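Local coordinates for protein-glutamine deamidase Cif (Burkholderia pseudomallei, PDB 3GQM) that deamidates a glutamine side chain of the host protein NEDD8 to glutamate, shutting down cullin-RING ubiquitin ligases and so inhibiting the host cell cycle, at residues H28-R33 and T174-Q179; S39-L44 and V190-W195; N110-M115 and V149-D154; T116-P121 and F262-R267. One frame throughout, in Å; residues are numbered along the deposited sequence.

Interaction 1. Residues H28-R33 and T174-Q179; sequences HRVTLR and TAYIIQ
Arg-33 lays its guanidinium on the ring of Tyr-176, a cation-pi stack that ties the N-terminal helix 29-42 to strand 176-178, an outermost strand of the antiparallel sheet in this clan CA (papain-like) fold. The two planes are 19° apart and CZ of Arg-33 sits 4.3 Å from the centroid of the Tyr-176 ring. The overlap is off-centre: NH1 rides near the CG end of the ring, and NH2 slips past it to lie 3.3 Å from Tyr-176 CB. Arg-33 spans the gap with its CG anti to the backbone N (chi1 -176°) and the chain straight as far as NE, which puts the flat group well away from its own helix. Polar partners fix its rotation: NE makes a salt bridge with Asp-164 of the neighbouring strand, NH1 bonds to Gly-200 O, and NH2 gives a hydrogen to an in-plane water at 2.8 Å from its nitrogen. At the far end of the ring, Val-30 straddles the phenol oxygen, with CG2 at 3.5 Å and CG1 at 3.7 Å from Tyr-176 OH. One residue beyond Ile-178 comes Gln-179, an inferred active-site residue whose OE1 bonds to His-159 NE2. The water held by Arg-33 passes a hydrogen on to Ile-177 O, 3.0 Å from the water oxygen, and the same carbonyl also accepts from Trp-195 NE1.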
loop_
_atom_site.group_PDB
_atom_site.type_symbol
_atom_site.label_atom_id
_atom_site.label_comp_id
_atom_site.label_asym_id
_atom_site.label_seq_id
_atom_site.Cartn_x
_atom_site.Cartn_y
_atom_site.Cartn_z
ATOM N N HIS A 28 18.073 6.426 14.028
ATOM C CA HIS A 28 18.206 5.523 12.857
ATOM C C HIS A 28 16.937 4.720 12.709
ATOM O O HIS A 28 16.954 3.528 12.386
ATOM C CB HIS A 28 19.402 4.565 13.042
ATOM C CG HIS A 28 20.244 4.874 14.244
ATOM N ND1 HIS A 28 21.562 5.271 14.150
ATOM C CD2 HIS A 28 19.950 4.851 15.567
ATOM C CE1 HIS A 28 22.041 5.481 15.362
ATOM N NE2 HIS A 28 21.083 5.242 16.238
ATOM N N ARG A 29 15.823 5.372 12.972
ATOM C CA ARG A 29 14.525 4.855 12.562
ATOM C C ARG A 29 14.514 4.470 11.079
ATOM O O ARG A 29 13.862 3.502 10.708
ATOM C CB ARG A 29 13.432 5.890 12.854
ATOM C CG ARG A 29 12.024 5.460 12.427
ATOM C CD ARG A 29 10.952 6.219 13.201
ATOM N NE ARG A 29 11.132 6.021 14.643
ATOM C CZ ARG A 29 10.426 6.652 15.582
ATOM N NH1 ARG A 29 9.500 7.549 15.243
ATOM N NH2 ARG A 29 10.654 6.394 16.871
ATOM N N VAL A 30 15.237 5.187 10.225
ATOM C CA VAL A 30 15.167 4.851 8.789
ATOM C C VAL A 30 15.769 3.475 8.498
ATOM O O VAL A 30 15.198 2.671 7.755
ATOM C CB VAL A 30 15.804 5.903 7.879
ATOM C CG1 VAL A 30 15.839 5.376 6.423
ATOM C CG2 VAL A 30 15.039 7.219 7.955
ATOM N N THR A 31 16.934 3.222 9.098
ATOM C CA THR A 31 17.611 1.960 8.977
ATOM C C THR A 31 16.753 0.811 9.530
ATOM O O THR A 31 16.671 -0.257 8.934
ATOM C CB THR A 31 18.968 2.031 9.760
ATOM O OG1 THR A 31 19.783 3.052 9.153
ATOM C CG2 THR A 31 19.671 0.701 9.705
ATOM N N LEU A 32 16.108 1.029 10.668
ATOM C CA LEU A 32 15.270 -0.032 11.260
ATOM C C LEU A 32 14.014 -0.318 10.408
ATOM O O LEU A 32 13.617 -1.457 10.222
ATOM C CB LEU A 32 14.816 0.382 12.658
ATOM C CG LEU A 32 15.926 0.473 13.735
ATOM C CD1 LEU A 32 15.371 1.108 14.985
ATOM C CD2 LEU A 32 16.469 -0.890 14.023
ATOM N N ARG A 33 13.374 0.759 9.968
ATOM C CA ARG A 33 12.209 0.722 9.064
ATOM C C ARG A 33 12.577 -0.175 7.892
ATOM O O ARG A 33 11.873 -1.161 7.563
ATOM C CB ARG A 33 11.911 2.173 8.600
ATOM C CG ARG A 33 10.688 2.333 7.734
ATOM C CD ARG A 33 10.443 3.810 7.300
ATOM N NE ARG A 33 9.367 3.795 6.301
ATOM C CZ ARG A 33 9.515 3.491 5.020
ATOM N NH1 ARG A 33 10.728 3.267 4.500
ATOM N NH2 ARG A 33 8.445 3.496 4.221
ATOM N N THR A 174 10.081 13.680 5.785
ATOM C CA THR A 174 10.540 12.797 4.735
ATOM C C THR A 174 9.398 11.866 4.431
ATOM O O THR A 174 8.608 11.558 5.318
ATOM C CB THR A 174 11.730 11.966 5.250
ATOM O OG1 THR A 174 12.714 12.874 5.728
ATOM C CG2 THR A 174 12.341 11.116 4.164
ATOM N N ALA A 175 9.301 11.462 3.166
ATOM C CA ALA A 175 8.183 10.678 2.684
ATOM C C ALA A 175 8.727 9.501 1.911
ATOM O O ALA A 175 9.661 9.663 1.138
ATOM C CB ALA A 175 7.299 11.534 1.762
ATOM N N TYR A 176 8.109 8.339 2.084
ATOM C CA TYR A 176 8.405 7.155 1.314
ATOM C C TYR A 176 7.092 6.608 0.724
ATOM O O TYR A 176 6.016 6.808 1.314
ATOM C CB TYR A 176 8.995 6.103 2.247
ATOM C CG TYR A 176 10.231 6.603 2.959
ATOM C CD1 TYR A 176 11.486 6.540 2.331
ATOM C CD2 TYR A 176 10.150 7.149 4.221
ATOM C CE1 TYR A 176 12.632 6.975 2.969
ATOM C CE2 TYR A 176 11.291 7.620 4.873
ATOM C CZ TYR A 176 12.536 7.510 4.240
ATOM O OH TYR A 176 13.658 7.990 4.863
ATOM N N ILE A 177 7.189 5.924 -0.415
ATOM C CA ILE A 177 6.042 5.288 -1.053
ATOM C C ILE A 177 5.997 3.800 -0.729
ATOM O O ILE A 177 7.013 3.111 -0.791
ATOM C CB ILE A 177 6.048 5.470 -2.627
ATOM C CG1 ILE A 177 6.152 6.976 -2.983
ATOM C CG2 ILE A 177 4.772 4.718 -3.335
ATOM C CD1 ILE A 177 4.879 7.741 -2.581
ATOM N N ILE A 178 4.807 3.308 -0.414
ATOM C CA ILE A 178 4.553 1.869 -0.385
ATOM C C ILE A 178 3.365 1.582 -1.329
ATOM O O ILE A 178 2.333 2.226 -1.222
ATOM C CB ILE A 178 4.245 1.403 1.052
ATOM C CG1 ILE A 178 5.347 1.880 2.010
ATOM C CG2 ILE A 178 4.073 -0.154 1.141
ATOM C CD1 ILE A 178 5.138 1.462 3.493
ATOM N N GLN A 179 3.524 0.662 -2.276
ATOM C CA GLN A 179 2.432 0.349 -3.221
ATOM C C GLN A 179 2.665 -1.009 -3.839
ATOM O O GLN A 179 3.791 -1.568 -3.763
ATOM C CB GLN A 179 2.432 1.391 -4.360
ATOM C CG GLN A 179 3.673 1.177 -5.306
ATOM C CD GLN A 179 3.647 2.112 -6.540
ATOM O OE1 GLN A 179 2.566 2.506 -7.030
ATOM N NE2 GLN A 179 4.843 2.467 -7.040
HETATM O O HOH W 1 8.539 2.474 1.662
#

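Interaction 2. Residues S39-L44 and V190-W195; sequences SLMQSL and VRVEDW
Glu-193 OE1 is hydrogen-bonded to Thr-101 OG1, while higher up the same side chain CG lies against the sulfur of Met-41. Met-41 points across from the last turn of helix 29-42 to Val-192 and Glu-193, at the start of helix 192-199. The sulfur does the touching. Met-41 has CG beside its backbone N (chi1 -59°) and bends about CB-CG (chi2 -72°), which brings SD to 4.0 Å from Val-192 CG1 and 3.9 Å from Glu-193 CA. Here the contact is apolar even on the Glu-193 side, since only the upper part of that chain is used; a bend at chi2 (97°) turns its carboxylate off. OE2 feels Arg-191 only as a long charge pair, while Arg-191 NH1 makes the firmer bridge to Asp-194 OD2, 2.8 Å from that nitrogen, met from above the carboxylate plane. Arg-191, at the N-cap position, thus gathers two acidic side chains of the first helical turn. This helix-to-helix contact lies near the active site, the side chain of Val-192 being about 6 Å from that of Gln-179, an inferred active-site residue. Val-192 also rests on Ile-111 of helix 104-116 and on Trp-54, and Leu-40 packs on Leu-114 and on Val-272 of helix 262-273.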
loop_
_atom_site.group_PDB
_atom_site.type_symbol
_atom_site.label_atom_id
_atom_site.label_comp_id
_atom_site.label_asym_id
_atom_site.label_seq_id
_atom_site.Cartn_x
_atom_site.Cartn_y
_atom_site.Cartn_z
ATOM N N SER A 39 12.467 -7.822 6.200
ATOM C CA SER A 39 12.154 -9.141 6.751
ATOM C C SER A 39 10.682 -9.456 6.535
ATOM O O SER A 39 10.357 -10.581 6.178
ATOM C CB SER A 39 12.546 -9.276 8.229
ATOM O OG SER A 39 11.852 -8.323 9.038
ATOM N N LEU A 40 9.803 -8.476 6.708
ATOM C CA LEU A 40 8.377 -8.676 6.365
ATOM C C LEU A 40 8.158 -9.215 4.956
ATOM O O LEU A 40 7.470 -10.247 4.778
ATOM C CB LEU A 40 7.525 -7.413 6.590
ATOM C CG LEU A 40 6.037 -7.712 6.253
ATOM C CD1 LEU A 40 5.302 -8.490 7.371
ATOM C CD2 LEU A 40 5.275 -6.456 5.854
ATOM N N MET A 41 8.722 -8.532 3.949
ATOM C CA MET A 41 8.576 -8.986 2.569
ATOM C C MET A 41 9.130 -10.401 2.304
ATOM O O MET A 41 8.537 -11.164 1.539
ATOM C CB MET A 41 9.143 -7.998 1.544
ATOM C CG MET A 41 8.490 -6.622 1.602
ATOM S SD MET A 41 6.838 -6.624 0.960
ATOM C CE MET A 41 5.803 -6.301 2.363
ATOM N N GLN A 42 10.267 -10.726 2.909
ATOM C CA GLN A 42 10.867 -12.061 2.702
ATOM C C GLN A 42 9.978 -13.163 3.266
ATOM O O GLN A 42 9.980 -14.272 2.769
ATOM C CB GLN A 42 12.246 -12.168 3.387
ATOM C CG GLN A 42 13.274 -11.140 2.928
ATOM C CD GLN A 42 14.496 -10.996 3.868
ATOM O OE1 GLN A 42 15.251 -10.026 3.761
ATOM N NE2 GLN A 42 14.697 -11.968 4.771
ATOM N N SER A 43 9.226 -12.869 4.309
ATOM C CA SER A 43 8.407 -13.896 4.991
ATOM C C SER A 43 7.137 -14.296 4.213
ATOM O O SER A 43 6.471 -15.274 4.544
ATOM C CB SER A 43 7.994 -13.382 6.355
ATOM O OG SER A 43 6.896 -12.458 6.241
ATOM N N LEU A 44 6.821 -13.535 3.174
ATOM C CA LEU A 44 5.535 -13.634 2.481
ATOM C C LEU A 44 5.567 -14.798 1.502
ATOM O O LEU A 44 4.580 -15.082 0.809
ATOM C CB LEU A 44 5.259 -12.322 1.756
ATOM C CG LEU A 44 4.387 -11.206 2.368
ATOM C CD1 LEU A 44 4.302 -11.165 3.887
ATOM C CD2 LEU A 44 4.820 -9.880 1.786
ATOM N N VAL A 190 3.844 -3.443 -10.758
ATOM C CA VAL A 190 4.939 -3.650 -9.780
ATOM C C VAL A 190 4.433 -4.409 -8.550
ATOM O O VAL A 190 3.375 -4.106 -8.039
ATOM C CB VAL A 190 5.656 -2.328 -9.428
ATOM C CG1 VAL A 190 4.721 -1.337 -8.656
ATOM C CG2 VAL A 190 7.008 -2.594 -8.673
ATOM N N ARG A 191 5.155 -5.448 -8.157
ATOM C CA ARG A 191 4.831 -6.251 -6.985
ATOM C C ARG A 191 5.246 -5.414 -5.765
ATOM O O ARG A 191 6.239 -4.708 -5.841
ATOM C CB ARG A 191 5.672 -7.550 -7.005
ATOM C CG ARG A 191 5.164 -8.589 -8.022
ATOM C CD ARG A 191 6.235 -9.642 -8.312
ATOM N NE ARG A 191 6.472 -10.510 -7.168
ATOM C CZ ARG A 191 7.649 -10.701 -6.569
ATOM N NH1 ARG A 191 8.748 -10.069 -6.983
ATOM N NH2 ARG A 191 7.722 -11.533 -5.536
ATOM N N VAL A 192 4.527 -5.517 -4.653
ATOM C CA VAL A 192 4.953 -4.798 -3.421
ATOM C C VAL A 192 6.399 -5.208 -3.003
ATOM O O VAL A 192 7.229 -4.354 -2.667
ATOM C CB VAL A 192 3.919 -4.942 -2.256
ATOM C CG1 VAL A 192 3.861 -6.420 -1.691
ATOM C CG2 VAL A 192 4.187 -3.935 -1.161
ATOM N N GLU A 193 6.728 -6.501 -3.141
ATOM C CA GLU A 193 8.076 -6.973 -2.737
ATOM C C GLU A 193 9.180 -6.271 -3.513
ATOM O O GLU A 193 10.176 -5.902 -2.920
ATOM C CB GLU A 193 8.233 -8.487 -2.899
ATOM C CG GLU A 193 7.199 -9.280 -2.071
ATOM C CD GLU A 193 5.982 -9.709 -2.873
ATOM O OE1 GLU A 193 5.497 -8.963 -3.757
ATOM O OE2 GLU A 193 5.492 -10.822 -2.585
ATOM N N ASP A 194 9.006 -6.128 -4.835
ATOM C CA ASP A 194 9.994 -5.489 -5.690
ATOM C C ASP A 194 10.034 -4.014 -5.368
ATOM O O ASP A 194 11.109 -3.429 -5.235
ATOM C CB ASP A 194 9.677 -5.735 -7.190
ATOM C CG ASP A 194 9.878 -7.201 -7.593
ATOM O OD1 ASP A 194 10.786 -7.853 -7.022
ATOM O OD2 ASP A 194 9.140 -7.739 -8.436
ATOM N N TRP A 195 8.861 -3.399 -5.236
ATOM C CA TRP A 195 8.813 -1.973 -4.911
ATOM C C TRP A 195 9.585 -1.678 -3.630
ATOM O O TRP A 195 10.450 -0.764 -3.581
ATOM C CB TRP A 195 7.383 -1.433 -4.773
ATOM C CG TRP A 195 7.433 0.043 -4.449
ATOM C CD1 TRP A 195 7.358 0.625 -3.197
ATOM C CD2 TRP A 195 7.705 1.101 -5.363
ATOM N NE1 TRP A 195 7.525 1.993 -3.292
ATOM C CE2 TRP A 195 7.720 2.310 -4.619
ATOM C CE3 TRP A 195 7.945 1.151 -6.752
ATOM C CZ2 TRP A 195 7.956 3.547 -5.221
ATOM C CZ3 TRP A 195 8.147 2.380 -7.350
ATOM C CH2 TRP A 195 8.156 3.565 -6.588
#

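Interaction 3. Residues N110-M115 and V149-D154; sequences NIFKLM and VVIVND
Phe-112 drives one corner of its ring, CD1 and CE1, into the notch between Val-149 and Ile-151, two residues on the same face of strand 147-154. CE1 of Phe-112 is 3.8 Å from both Val-149 CG1 and Ile-151 CG2, approaching the methyls obliquely. A chi1 of -177° points the ring away from its own backbone N and swings it down from the helix onto the strand. One turn along, Met-115 curls at its last torsion (chi3 60°) and brings CE to 3.7 Å from Val-149 CB, so Val-149 is touched by both helix side chains: CG1 by the phenylalanine, CG2 by the methionine. Helix 104-116 lies here almost antiparallel to the strand, at 163°, with 9.7 Å between the axes of the two segments. This is the papain-like arrangement of a helix against the antiparallel sheet, and the helix opens with Cys-104, the inferred nucleophile. Everything that touches is buried and apolar. Past Ile-151 the contact ends: the strand draws away from the helix, Val-152 turns to Leu-253 and Ile-163 of the flanking strands, and Asn-153 is partly exposed. Asp-154, farther still, pairs with Arg-156 and takes the backbone N of Leu-157 on its OD1.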
loop_
_atom_site.group_PDB
_atom_site.type_symbol
_atom_site.label_atom_id
_atom_site.label_comp_id
_atom_site.label_asym_id
_atom_site.label_seq_id
_atom_site.Cartn_x
_atom_site.Cartn_y
_atom_site.Cartn_z
ATOM N N ASN A 110 -3.943 -3.379 3.844
ATOM C CA ASN A 110 -3.287 -4.239 4.827
ATOM C C ASN A 110 -2.001 -3.699 5.452
ATOM O O ASN A 110 -1.816 -3.806 6.668
ATOM C CB ASN A 110 -3.092 -5.624 4.220
ATOM C CG ASN A 110 -4.414 -6.390 4.208
ATOM O OD1 ASN A 110 -5.024 -6.549 5.268
ATOM N ND2 ASN A 110 -4.912 -6.778 3.009
ATOM N N ILE A 111 -1.122 -3.095 4.640
ATOM C CA ILE A 111 0.078 -2.443 5.222
ATOM C C ILE A 111 -0.301 -1.239 6.099
ATOM O O ILE A 111 0.346 -0.978 7.141
ATOM C CB ILE A 111 1.115 -2.052 4.130
ATOM C CG1 ILE A 111 1.753 -3.347 3.544
ATOM C CG2 ILE A 111 2.163 -1.085 4.731
ATOM C CD1 ILE A 111 2.392 -3.173 2.134
ATOM N N PHE A 112 -1.347 -0.523 5.699
ATOM C CA PHE A 112 -1.917 0.526 6.554
ATOM C C PHE A 112 -2.338 -0.016 7.949
ATOM O O PHE A 112 -2.000 0.600 8.968
ATOM C CB PHE A 112 -3.141 1.168 5.884
ATOM C CG PHE A 112 -3.754 2.332 6.671
ATOM C CD1 PHE A 112 -3.332 3.662 6.418
ATOM C CD2 PHE A 112 -4.742 2.090 7.666
ATOM C CE1 PHE A 112 -3.862 4.751 7.131
ATOM C CE2 PHE A 112 -5.314 3.161 8.390
ATOM C CZ PHE A 112 -4.872 4.502 8.127
ATOM N N LYS A 113 -3.134 -1.103 7.977
ATOM C CA LYS A 113 -3.512 -1.753 9.234
ATOM C C LYS A 113 -2.258 -2.204 9.979
ATOM O O LYS A 113 -2.122 -1.893 11.186
ATOM C CB LYS A 113 -4.462 -2.946 8.989
ATOM C CG LYS A 113 -5.920 -2.502 8.570
ATOM C CD LYS A 113 -6.761 -3.735 8.111
ATOM C CE LYS A 113 -6.925 -4.805 9.250
ATOM N NZ LYS A 113 -7.941 -4.301 10.195
ATOM N N LEU A 114 -1.334 -2.889 9.276
ATOM C CA LEU A 114 -0.063 -3.312 9.922
ATOM C C LEU A 114 0.670 -2.167 10.631
ATOM O O LEU A 114 1.172 -2.343 11.741
ATOM C CB LEU A 114 0.907 -3.971 8.937
ATOM C CG LEU A 114 2.054 -4.813 9.522
ATOM C CD1 LEU A 114 1.533 -6.046 10.199
ATOM C CD2 LEU A 114 3.010 -5.246 8.467
ATOM N N MET A 115 0.719 -1.002 10.007
ATOM C CA MET A 115 1.462 0.121 10.584
ATOM C C MET A 115 0.757 0.779 11.792
ATOM O O MET A 115 1.424 1.167 12.747
ATOM C CB MET A 115 1.720 1.162 9.483
ATOM C CG MET A 115 2.645 0.628 8.401
ATOM S SD MET A 115 2.905 1.788 7.067
ATOM C CE MET A 115 3.618 3.166 7.982
ATOM N N VAL A 149 1.029 7.785 8.429
ATOM C CA VAL A 149 0.929 7.166 7.112
ATOM C C VAL A 149 -0.349 7.696 6.443
ATOM O O VAL A 149 -1.353 7.876 7.123
ATOM C CB VAL A 149 0.966 5.640 7.182
ATOM C CG1 VAL A 149 -0.171 5.071 8.087
ATOM C CG2 VAL A 149 0.888 5.050 5.770
ATOM N N VAL A 150 -0.268 8.002 5.144
ATOM C CA VAL A 150 -1.378 8.571 4.389
ATOM C C VAL A 150 -1.770 7.557 3.362
ATOM O O VAL A 150 -0.920 7.037 2.640
ATOM C CB VAL A 150 -0.971 9.843 3.635
ATOM C CG1 VAL A 150 -2.095 10.332 2.749
ATOM C CG2 VAL A 150 -0.548 10.947 4.631
ATOM N N ILE A 151 -3.053 7.232 3.322
ATOM C CA ILE A 151 -3.532 6.282 2.324
ATOM C C ILE A 151 -4.207 7.100 1.230
ATOM O O ILE A 151 -5.051 7.994 1.493
ATOM C CB ILE A 151 -4.441 5.138 2.938
ATOM C CG1 ILE A 151 -4.933 4.177 1.844
ATOM C CG2 ILE A 151 -5.553 5.734 3.848
ATOM C CD1 ILE A 151 -5.388 2.742 2.371
ATOM N N VAL A 152 -3.821 6.798 0.000
ATOM C CA VAL A 152 -4.270 7.604 -1.109
ATOM C C VAL A 152 -5.097 6.780 -2.039
ATOM O O VAL A 152 -4.683 5.690 -2.510
ATOM C CB VAL A 152 -3.047 8.237 -1.896
ATOM C CG1 VAL A 152 -3.522 9.134 -3.079
ATOM C CG2 VAL A 152 -2.208 9.021 -0.961
ATOM N N ASN A 153 -6.261 7.332 -2.328
ATOM C CA ASN A 153 -7.145 6.788 -3.303
ATOM C C ASN A 153 -7.208 7.739 -4.528
ATOM O O ASN A 153 -7.946 8.719 -4.560
ATOM C CB ASN A 153 -8.524 6.502 -2.659
ATOM C CG ASN A 153 -9.431 5.719 -3.589
ATOM O OD1 ASN A 153 -9.294 5.794 -4.798
ATOM N ND2 ASN A 153 -10.362 4.976 -3.027
ATOM N N ASP A 154 -6.394 7.426 -5.530
ATOM C CA ASP A 154 -6.211 8.283 -6.685
ATOM C C ASP A 154 -7.037 7.883 -7.890
ATOM O O ASP A 154 -6.611 6.996 -8.653
ATOM C CB ASP A 154 -4.713 8.305 -7.080
ATOM C CG ASP A 154 -4.381 9.479 -8.019
ATOM O OD1 ASP A 154 -5.144 9.681 -9.026
ATOM O OD2 ASP A 154 -3.386 10.203 -7.719
#

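Interaction 4. Residues T116-P121 and F262-R267; sequences TEKDVP and FRQFQR
Gln-264 contributes the largest share of the surface buried here, set against Lys-118 and Glu-117 where the chain leaves helix 104-116 and runs past the first turns of the C-terminal helix 262-273. It is a loop-on-helix contact, away from the annotated active site. The first torsion of Gln-264 (chi1 -164°) puts CG 3.2 Å from Glu-117 O, and the bend at chi2 (49°) then turns the amide toward Lys-118. The two side chains cross at about a right angle. CG of Lys-118 lies 3.7 Å from both CD and OE1 of Gln-264, the aliphatic part of the lysine against the amide; its NZ, also 3.7 Å from OE1, is too distant for a hydrogen bond. Lys-118 itself is exposed, so this is the outer margin of the contact. Glu-117, by contrast, is buried and joins in through its backbone alone. Its carboxylate leads away from the helix, OE2 taking Lys-113 in a salt bridge and OE1 the backbone N of Leu-62. Asn-268, one turn beyond Gln-264, bonds to both sides of the junction: its ND2 donates to Glu-117 O, and its OD1 accepts from Gln-264 NE2.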
loop_
_atom_site.group_PDB
_atom_site.type_symbol
_atom_site.label_atom_id
_atom_site.label_comp_id
_atom_site.label_asym_id
_atom_site.label_seq_id
_atom_site.Cartn_x
_atom_site.Cartn_y
_atom_site.Cartn_z
ATOM N N THR A 116 -0.582 0.909 11.716
ATOM C CA THR A 116 -1.357 1.767 12.605
ATOM C C THR A 116 -2.021 1.044 13.770
ATOM O O THR A 116 -2.357 1.682 14.735
ATOM C CB THR A 116 -2.494 2.489 11.833
ATOM O OG1 THR A 116 -3.316 1.528 11.164
ATOM C CG2 THR A 116 -1.918 3.479 10.789
ATOM N N GLU A 117 -2.222 -0.261 13.691
ATOM C CA GLU A 117 -3.041 -0.976 14.701
ATOM C C GLU A 117 -2.241 -1.337 15.948
ATOM O O GLU A 117 -1.044 -1.618 15.884
ATOM C CB GLU A 117 -3.690 -2.251 14.141
ATOM C CG GLU A 117 -4.914 -1.947 13.287
ATOM C CD GLU A 117 -5.552 -3.171 12.635
ATOM O OE1 GLU A 117 -4.912 -4.256 12.535
ATOM O OE2 GLU A 117 -6.717 -3.019 12.188
ATOM N N LYS A 118 -2.933 -1.366 17.069
ATOM C CA LYS A 118 -2.338 -1.872 18.294
ATOM C C LYS A 118 -3.306 -2.953 18.757
ATOM O O LYS A 118 -3.157 -4.125 18.409
ATOM C CB LYS A 118 -2.234 -0.712 19.286
ATOM C CG LYS A 118 -1.222 -0.862 20.372
ATOM C CD LYS A 118 -1.694 -1.719 21.528
ATOM C CE LYS A 118 -1.055 -1.257 22.834
ATOM N NZ LYS A 118 0.188 -0.452 22.581
ATOM N N ASP A 119 -4.340 -2.525 19.467
ATOM C CA ASP A 119 -5.325 -3.435 20.006
ATOM C C ASP A 119 -6.757 -3.062 19.581
ATOM O O ASP A 119 -7.695 -3.824 19.841
ATOM C CB ASP A 119 -5.145 -3.572 21.542
ATOM C CG ASP A 119 -5.024 -2.220 22.269
ATOM O OD1 ASP A 119 -5.186 -1.117 21.677
ATOM O OD2 ASP A 119 -4.786 -2.260 23.487
ATOM N N VAL A 120 -6.921 -1.915 18.912
ATOM C CA VAL A 120 -8.221 -1.495 18.352
ATOM C C VAL A 120 -8.191 -1.598 16.805
ATOM O O VAL A 120 -7.409 -0.909 16.183
ATOM C CB VAL A 120 -8.579 -0.047 18.741
ATOM C CG1 VAL A 120 -9.945 0.371 18.167
ATOM C CG2 VAL A 120 -8.601 0.123 20.277
ATOM N N PRO A 121 -9.046 -2.454 16.202
ATOM C CA PRO A 121 -9.082 -2.664 14.742
ATOM C C PRO A 121 -9.351 -1.365 13.985
ATOM O O PRO A 121 -10.079 -0.501 14.478
ATOM C CB PRO A 121 -10.234 -3.649 14.552
ATOM C CG PRO A 121 -10.341 -4.346 15.916
ATOM C CD PRO A 121 -10.081 -3.247 16.895
ATOM N N PHE A 262 5.854 3.843 15.845
ATOM C CA PHE A 262 6.870 3.027 15.177
ATOM C C PHE A 262 7.199 1.655 15.774
ATOM O O PHE A 262 7.423 0.679 15.043
ATOM C CB PHE A 262 8.160 3.834 14.969
ATOM C CG PHE A 262 9.173 3.110 14.172
ATOM C CD1 PHE A 262 9.017 3.004 12.778
ATOM C CD2 PHE A 262 10.269 2.503 14.806
ATOM C CE1 PHE A 262 9.942 2.292 12.016
ATOM C CE2 PHE A 262 11.214 1.795 14.071
ATOM C CZ PHE A 262 11.067 1.684 12.674
ATOM N N ARG A 263 7.302 1.569 17.088
ATOM C CA ARG A 263 7.605 0.257 17.713
ATOM C C ARG A 263 6.449 -0.709 17.566
ATOM O O ARG A 263 6.666 -1.906 17.451
ATOM C CB ARG A 263 7.922 0.393 19.219
ATOM C CG ARG A 263 9.257 1.088 19.503
ATOM C CD ARG A 263 9.596 0.923 21.019
ATOM N NE ARG A 263 10.748 1.720 21.424
ATOM C CZ ARG A 263 12.003 1.439 21.058
ATOM N NH1 ARG A 263 12.991 2.216 21.470
ATOM N NH2 ARG A 263 12.262 0.384 20.287
ATOM N N GLN A 264 5.228 -0.193 17.590
ATOM C CA GLN A 264 4.022 -1.074 17.393
ATOM C C GLN A 264 4.045 -1.655 16.006
ATOM O O GLN A 264 3.821 -2.880 15.841
ATOM C CB GLN A 264 2.699 -0.311 17.613
ATOM C CG GLN A 264 1.503 -1.242 17.816
ATOM C CD GLN A 264 1.785 -2.335 18.871
ATOM O OE1 GLN A 264 2.236 -2.055 19.968
ATOM N NE2 GLN A 264 1.547 -3.570 18.517
ATOM N N PHE A 265 4.369 -0.786 15.016
ATOM C CA PHE A 265 4.569 -1.237 13.621
ATOM C C PHE A 265 5.579 -2.405 13.511
ATOM O O PHE A 265 5.315 -3.451 12.885
ATOM C CB PHE A 265 5.000 -0.058 12.712
ATOM C CG PHE A 265 5.441 -0.477 11.298
ATOM C CD1 PHE A 265 4.805 -1.513 10.612
ATOM C CD2 PHE A 265 6.468 0.201 10.651
ATOM C CE1 PHE A 265 5.225 -1.911 9.352
ATOM C CE2 PHE A 265 6.893 -0.179 9.366
ATOM C CZ PHE A 265 6.266 -1.226 8.707
ATOM N N GLN A 266 6.748 -2.193 14.096
ATOM C CA GLN A 266 7.810 -3.206 14.109
ATOM C C GLN A 266 7.289 -4.447 14.765
ATOM O O GLN A 266 7.479 -5.543 14.278
ATOM C CB GLN A 266 8.993 -2.699 14.915
ATOM C CG GLN A 266 9.751 -1.576 14.256
ATOM C CD GLN A 266 11.016 -1.295 15.042
ATOM O OE1 GLN A 266 10.965 -0.761 16.145
ATOM N NE2 GLN A 266 12.142 -1.666 14.490
ATOM N N ARG A 267 6.598 -4.248 15.863
ATOM C CA ARG A 267 6.055 -5.354 16.617
ATOM C C ARG A 267 5.008 -6.132 15.776
ATOM O O ARG A 267 5.077 -7.368 15.687
ATOM C CB ARG A 267 5.482 -4.843 17.957
ATOM C CG ARG A 267 5.308 -5.942 18.972
ATOM C CD ARG A 267 5.029 -5.377 20.404
ATOM N NE ARG A 267 5.166 -6.441 21.422
ATOM C CZ ARG A 267 6.317 -6.930 21.920
ATOM N NH1 ARG A 267 7.518 -6.486 21.554
ATOM N NH2 ARG A 267 6.264 -7.900 22.811
#

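In the fold
Interaction 3 is the innermost, its centre about 6 Å from the centre of the chain, and wholly apolar. Interactions 1 and 2 are also buried, their centres about 13 and 11 Å from that point; interaction 4, its centre about 16 Å away, is the one partly open to solvent. Interactions 1 and 2 share helix 29-42, its first turn meeting the sheet edge through a charged stack and its last turn meeting helix 192-199 through a sulfur. They join where Gln-179 O packs 3.5 Å from Val-192 CG2. Interactions 1 and 3 reach the same sheet, Ile-178 CG2 packing 3.6 Å from Ile-111 CD1. Interaction 4 adjoins interaction 3 through Phe-265 and interaction 1 through Phe-262, but does not touch interaction 2.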